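PDB 4BG2: PATF, which is a cyanobactin prenyltransferase-like protein of the patellamide pathway, probably related to enzymes that transfer prenyl groups to peptides. Local coordinates for residues D183-P195 with G227-V239. Residues are numbered along the deposited sequence; the frame is centred on the assembly and turned at random.
Sequences DGRSRVDLGPCAP and GYLFGAFFSKTRV
Asp-189, on strand 186-194, is gripped by two arginines at once, a worked example of one buried carboxylate joining two segments. Arg-238 comes side-on from across, its NE 3.1 Å from Asp-189 OD1 and its NH2 2.9 Å from Asp-189 OD2; Arg-187, bent at chi3 (72°), delivers its own NE and NH2 to the same two oxygens from the opposite face. Four bonds thus fix the carboxylate's rotation, and its negative charge probably compensates both guanidinium groups, whose planes stand 74° apart. Arg-187 NH1 forms a salt bridge with Glu-179 of strand 173-181.

Ser-235 OG donates to Val-188 O (2.7 Å) from above the carbonyl plane; Asp-157 is a second partner competing for the single proton, and a water links the hydroxyl to Val-188 N.

Backbone pairing is antiparallel: Leu-190 and Phe-234 exchange two hydrogen bonds, as do Ala-194 and Phe-230, with Ala-232 N reaching Pro-192 O between them.

Phe-233 CD1 lies 3.4 Å from Gly-191 CA, Pro-192 CG meets the edge of the Phe-234 ring, and Thr-237 CB packs on Arg-187 CD.

In the closed barrel, strands 173-181 and 242-247 flank the pair, helix 163-172 packs on Pro-192 and Phe-234, and helix 206-215 on Phe-230 and Ala-194.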
loop_
_atom_site.group_PDB
_atom_site.type_symbol
_atom_site.label_atom_id
_atom_site.label_comp_id
_atom_site.label_asym_id
_atom_site.label_seq_id
_atom_site.Cartn_x
_atom_site.Cartn_y
_atom_site.Cartn_z
ATOM N N ASP A 183 -9.691 -16.353 -2.673
ATOM C CA ASP A 183 -10.322 -17.231 -3.656
ATOM C C ASP A 183 -9.373 -17.699 -4.757
ATOM O O ASP A 183 -9.811 -18.322 -5.725
ATOM C CB ASP A 183 -11.510 -16.523 -4.307
ATOM C CG ASP A 183 -11.113 -15.301 -5.085
ATOM O OD1 ASP A 183 -9.915 -14.893 -5.060
ATOM O OD2 ASP A 183 -12.018 -14.700 -5.715
ATOM N N GLY A 184 -8.088 -17.396 -4.642
ATOM C CA GLY A 184 -7.110 -17.861 -5.622
ATOM C C GLY A 184 -6.734 -16.815 -6.676
ATOM O O GLY A 184 -5.802 -17.022 -7.425
ATOM N N ARG A 185 -7.412 -15.671 -6.715
ATOM C CA ARG A 185 -6.984 -14.576 -7.599
ATOM C C ARG A 185 -5.765 -13.863 -7.043
ATOM O O ARG A 185 -5.639 -13.659 -5.840
ATOM C CB ARG A 185 -8.073 -13.552 -7.767
ATOM C CG ARG A 185 -9.174 -13.965 -8.710
ATOM C CD ARG A 185 -10.201 -12.842 -8.794
ATOM N NE ARG A 185 -10.839 -12.668 -7.499
ATOM C CZ ARG A 185 -10.887 -11.538 -6.799
ATOM N NH1 ARG A 185 -10.373 -10.409 -7.259
ATOM N NH2 ARG A 185 -11.476 -11.553 -5.616
ATOM N N SER A 186 -4.877 -13.454 -7.925
ATOM C CA SER A 186 -3.719 -12.680 -7.534
ATOM C C SER A 186 -3.511 -11.559 -8.526
ATOM O O SER A 186 -3.946 -11.655 -9.661
ATOM C CB SER A 186 -2.489 -13.581 -7.412
ATOM O OG SER A 186 -2.095 -14.049 -8.706
ATOM N N ARG A 187 -2.857 -10.487 -8.090
ATOM C CA ARG A 187 -2.592 -9.346 -8.928
ATOM C C ARG A 187 -1.216 -8.783 -8.616
ATOM O O ARG A 187 -0.725 -8.876 -7.497
ATOM C CB ARG A 187 -3.664 -8.253 -8.723
ATOM C CG ARG A 187 -3.666 -7.150 -9.777
ATOM C CD ARG A 187 -4.683 -6.024 -9.472
ATOM N NE ARG A 187 -4.208 -5.243 -8.351
ATOM C CZ ARG A 187 -4.678 -5.317 -7.108
ATOM N NH1 ARG A 187 -5.720 -6.080 -6.799
ATOM N NH2 ARG A 187 -4.102 -4.595 -6.164
ATOM N N VAL A 188 -0.618 -8.194 -9.641
ATOM C CA VAL A 188 0.642 -7.513 -9.546
ATOM C C VAL A 188 0.371 -6.044 -9.952
ATOM O O VAL A 188 -0.172 -5.785 -11.015
ATOM C CB VAL A 188 1.702 -8.147 -10.483
ATOM C CG1 VAL A 188 3.033 -7.444 -10.372
ATOM C CG2 VAL A 188 1.885 -9.626 -10.177
ATOM N N ASP A 189 0.764 -5.118 -9.078
ATOM C CA ASP A 189 0.656 -3.695 -9.304
ATOM C C ASP A 189 2.062 -3.122 -9.533
ATOM O O ASP A 189 2.939 -3.313 -8.711
ATOM C CB ASP A 189 0.029 -3.017 -8.071
ATOM C CG ASP A 189 -1.498 -3.032 -8.087
ATOM O OD1 ASP A 189 -2.109 -3.296 -9.155
ATOM O OD2 ASP A 189 -2.101 -2.786 -7.024
ATOM N N LEU A 190 2.265 -2.419 -10.648
ATOM C CA LEU A 190 3.499 -1.659 -10.888
ATOM C C LEU A 190 3.302 -0.200 -10.552
ATOM O O LEU A 190 2.356 0.430 -11.027
ATOM C CB LEU A 190 3.976 -1.800 -12.330
ATOM C CG LEU A 190 4.864 -3.034 -12.491
ATOM C CD1 LEU A 190 3.993 -4.212 -12.879
ATOM C CD2 LEU A 190 5.996 -2.820 -13.487
ATOM N N GLY A 191 4.194 0.321 -9.710
ATOM C CA GLY A 191 3.958 1.583 -9.016
ATOM C C GLY A 191 5.024 2.614 -9.296
ATOM O O GLY A 191 5.878 2.855 -8.456
ATOM N N PRO A 192 5.004 3.199 -10.496
ATOM C CA PRO A 192 5.851 4.346 -10.717
ATOM C C PRO A 192 5.465 5.515 -9.804
ATOM O O PRO A 192 4.279 5.733 -9.529
ATOM C CB PRO A 192 5.600 4.694 -12.189
ATOM C CG PRO A 192 4.257 4.172 -12.464
ATOM C CD PRO A 192 4.212 2.878 -11.684
ATOM N N CYS A 193 6.473 6.232 -9.327
ATOM C CA CYS A 193 6.286 7.376 -8.444
ATOM C C CYS A 193 7.083 8.586 -8.919
ATOM O O CYS A 193 8.094 8.431 -9.604
ATOM C CB CYS A 193 6.742 7.031 -7.043
ATOM S SG CYS A 193 5.748 5.754 -6.276
ATOM N N ALA A 194 6.617 9.779 -8.534
ATOM C CA ALA A 194 7.343 11.042 -8.786
ATOM C C ALA A 194 7.312 11.933 -7.549
ATOM O O ALA A 194 6.299 11.993 -6.880
ATOM C CB ALA A 194 6.727 11.772 -9.972
ATOM N N PRO A 195 8.407 12.663 -7.267
ATOM C CA PRO A 195 8.486 13.511 -6.056
ATOM C C PRO A 195 7.520 14.704 -6.058
ATOM O O PRO A 195 7.252 15.255 -7.133
ATOM C CB PRO A 195 9.933 14.007 -6.081
ATOM C CG PRO A 195 10.266 14.089 -7.538
ATOM C CD PRO A 195 9.552 12.910 -8.178
ATOM N N GLY A 227 1.468 17.438 -3.081
ATOM C CA GLY A 227 1.936 16.624 -1.963
ATOM C C GLY A 227 3.416 16.372 -2.133
ATOM O O GLY A 227 4.035 16.897 -3.048
ATOM N N TYR A 228 3.993 15.545 -1.279
ATOM C CA TYR A 228 5.421 15.257 -1.394
ATOM C C TYR A 228 5.709 14.106 -2.368
ATOM O O TYR A 228 6.842 13.932 -2.810
ATOM C CB TYR A 228 6.043 14.981 -0.023
ATOM C CG TYR A 228 5.646 13.678 0.628
ATOM C CD1 TYR A 228 6.347 12.489 0.363
ATOM C CD2 TYR A 228 4.600 13.627 1.542
ATOM C CE1 TYR A 228 5.989 11.285 0.972
ATOM C CE2 TYR A 228 4.250 12.431 2.162
ATOM C CZ TYR A 228 4.951 11.267 1.870
ATOM O OH TYR A 228 4.607 10.078 2.476
ATOM N N LEU A 229 4.693 13.328 -2.708
ATOM C CA LEU A 229 4.893 12.199 -3.615
ATOM C C LEU A 229 3.639 11.969 -4.392
ATOM O O LEU A 229 2.544 12.135 -3.881
ATOM C CB LEU A 229 5.298 10.928 -2.824
ATOM C CG LEU A 229 5.764 9.650 -3.562
ATOM C CD1 LEU A 229 6.954 9.887 -4.474
ATOM C CD2 LEU A 229 6.125 8.551 -2.558
ATOM N N PHE A 230 3.800 11.541 -5.631
ATOM C CA PHE A 230 2.685 11.155 -6.484
ATOM C C PHE A 230 3.021 9.789 -7.038
ATOM O O PHE A 230 4.176 9.541 -7.436
ATOM C CB PHE A 230 2.530 12.163 -7.635
ATOM C CG PHE A 230 1.575 11.713 -8.719
ATOM C CD1 PHE A 230 0.209 11.612 -8.463
ATOM C CD2 PHE A 230 2.035 11.407 -9.981
ATOM C CE1 PHE A 230 -0.668 11.194 -9.448
ATOM C CE2 PHE A 230 1.174 10.987 -10.966
ATOM C CZ PHE A 230 -0.191 10.889 -10.702
ATOM N N GLY A 231 2.040 8.906 -7.066
ATOM C CA GLY A 231 2.241 7.558 -7.611
ATOM C C GLY A 231 1.028 7.077 -8.369
ATOM O O GLY A 231 -0.072 7.574 -8.193
ATOM N N ALA A 232 1.235 6.105 -9.224
ATOM C CA ALA A 232 0.158 5.499 -9.948
ATOM C C ALA A 232 0.423 4.004 -9.976
ATOM O O ALA A 232 1.551 3.593 -10.264
ATOM C CB ALA A 232 0.103 6.055 -11.357
ATOM N N PHE A 233 -0.589 3.195 -9.701
ATOM C CA PHE A 233 -0.448 1.762 -9.872
ATOM C C PHE A 233 -1.110 1.277 -11.142
ATOM O O PHE A 233 -2.305 1.440 -11.330
ATOM C CB PHE A 233 -1.020 1.001 -8.675
ATOM C CG PHE A 233 -0.106 0.933 -7.492
ATOM C CD1 PHE A 233 1.158 0.395 -7.598
ATOM C CD2 PHE A 233 -0.545 1.343 -6.243
ATOM C CE1 PHE A 233 1.974 0.295 -6.486
ATOM C CE2 PHE A 233 0.263 1.259 -5.126
ATOM C CZ PHE A 233 1.534 0.751 -5.251
ATOM N N PHE A 234 -0.310 0.694 -12.025
ATOM C CA PHE A 234 -0.808 0.017 -13.214
ATOM C C PHE A 234 -0.821 -1.512 -13.031
ATOM O O PHE A 234 0.034 -2.083 -12.348
ATOM C CB PHE A 234 0.080 0.383 -14.389
ATOM C CG PHE A 234 0.026 1.854 -14.743
ATOM C CD1 PHE A 234 0.780 2.768 -14.045
ATOM C CD2 PHE A 234 -0.818 2.301 -15.740
ATOM C CE1 PHE A 234 0.717 4.121 -14.351
ATOM C CE2 PHE A 234 -0.897 3.644 -16.056
ATOM C CZ PHE A 234 -0.133 4.556 -15.356
ATOM N N SER A 235 -1.788 -2.165 -13.660
ATOM C CA SER A 235 -1.868 -3.621 -13.650
ATOM C C SER A 235 -2.648 -4.075 -14.855
ATOM O O SER A 235 -3.568 -3.394 -15.284
ATOM C CB SER A 235 -2.608 -4.123 -12.394
ATOM O OG SER A 235 -2.555 -5.549 -12.262
ATOM N N LYS A 236 -2.336 -5.276 -15.332
ATOM C CA LYS A 236 -3.173 -5.960 -16.325
ATOM C C LYS A 236 -4.626 -6.043 -15.845
ATOM O O LYS A 236 -5.539 -6.153 -16.632
ATOM C CB LYS A 236 -2.728 -7.405 -16.515
ATOM C CG LYS A 236 -3.317 -8.073 -17.751
ATOM C CD LYS A 236 -2.804 -9.496 -17.875
ATOM C CE LYS A 236 -3.284 -10.166 -19.157
ATOM N NZ LYS A 236 -4.741 -10.515 -19.099
ATOM N N THR A 237 -4.813 -6.071 -14.531
ATOM C CA THR A 237 -6.106 -6.255 -13.925
ATOM C C THR A 237 -6.881 -4.950 -13.826
ATOM O O THR A 237 -8.073 -4.962 -13.534
ATOM C CB THR A 237 -5.908 -6.842 -12.525
ATOM O OG1 THR A 237 -5.500 -8.215 -12.647
ATOM C CG2 THR A 237 -7.158 -6.753 -11.710
ATOM N N ARG A 238 -6.225 -3.829 -14.102
ATOM C CA ARG A 238 -6.842 -2.519 -13.944
ATOM C C ARG A 238 -7.089 -1.872 -15.300
ATOM O O ARG A 238 -6.172 -1.725 -16.128
ATOM C CB ARG A 238 -5.927 -1.624 -13.133
ATOM C CG ARG A 238 -5.830 -2.011 -11.675
ATOM C CD ARG A 238 -4.914 -1.036 -10.952
ATOM N NE ARG A 238 -4.553 -1.495 -9.602
ATOM C CZ ARG A 238 -5.246 -1.262 -8.486
ATOM N NH1 ARG A 238 -6.376 -0.550 -8.534
ATOM N NH2 ARG A 238 -4.807 -1.748 -7.306
ATOM N N VAL A 239 -8.327 -1.474 -15.520
ATOM C CA VAL A 239 -8.697 -0.742 -16.710
ATOM C C VAL A 239 -7.984 0.625 -16.757
ATOM O O VAL A 239 -7.598 1.098 -17.826
ATOM C CB VAL A 239 -10.230 -0.622 -16.802
ATOM C CG1 VAL A 239 -10.644 0.524 -17.702
ATOM C CG2 VAL A 239 -10.789 -1.937 -17.324
HETATM O O HOH W 1 -1.601 -8.246 -12.492
#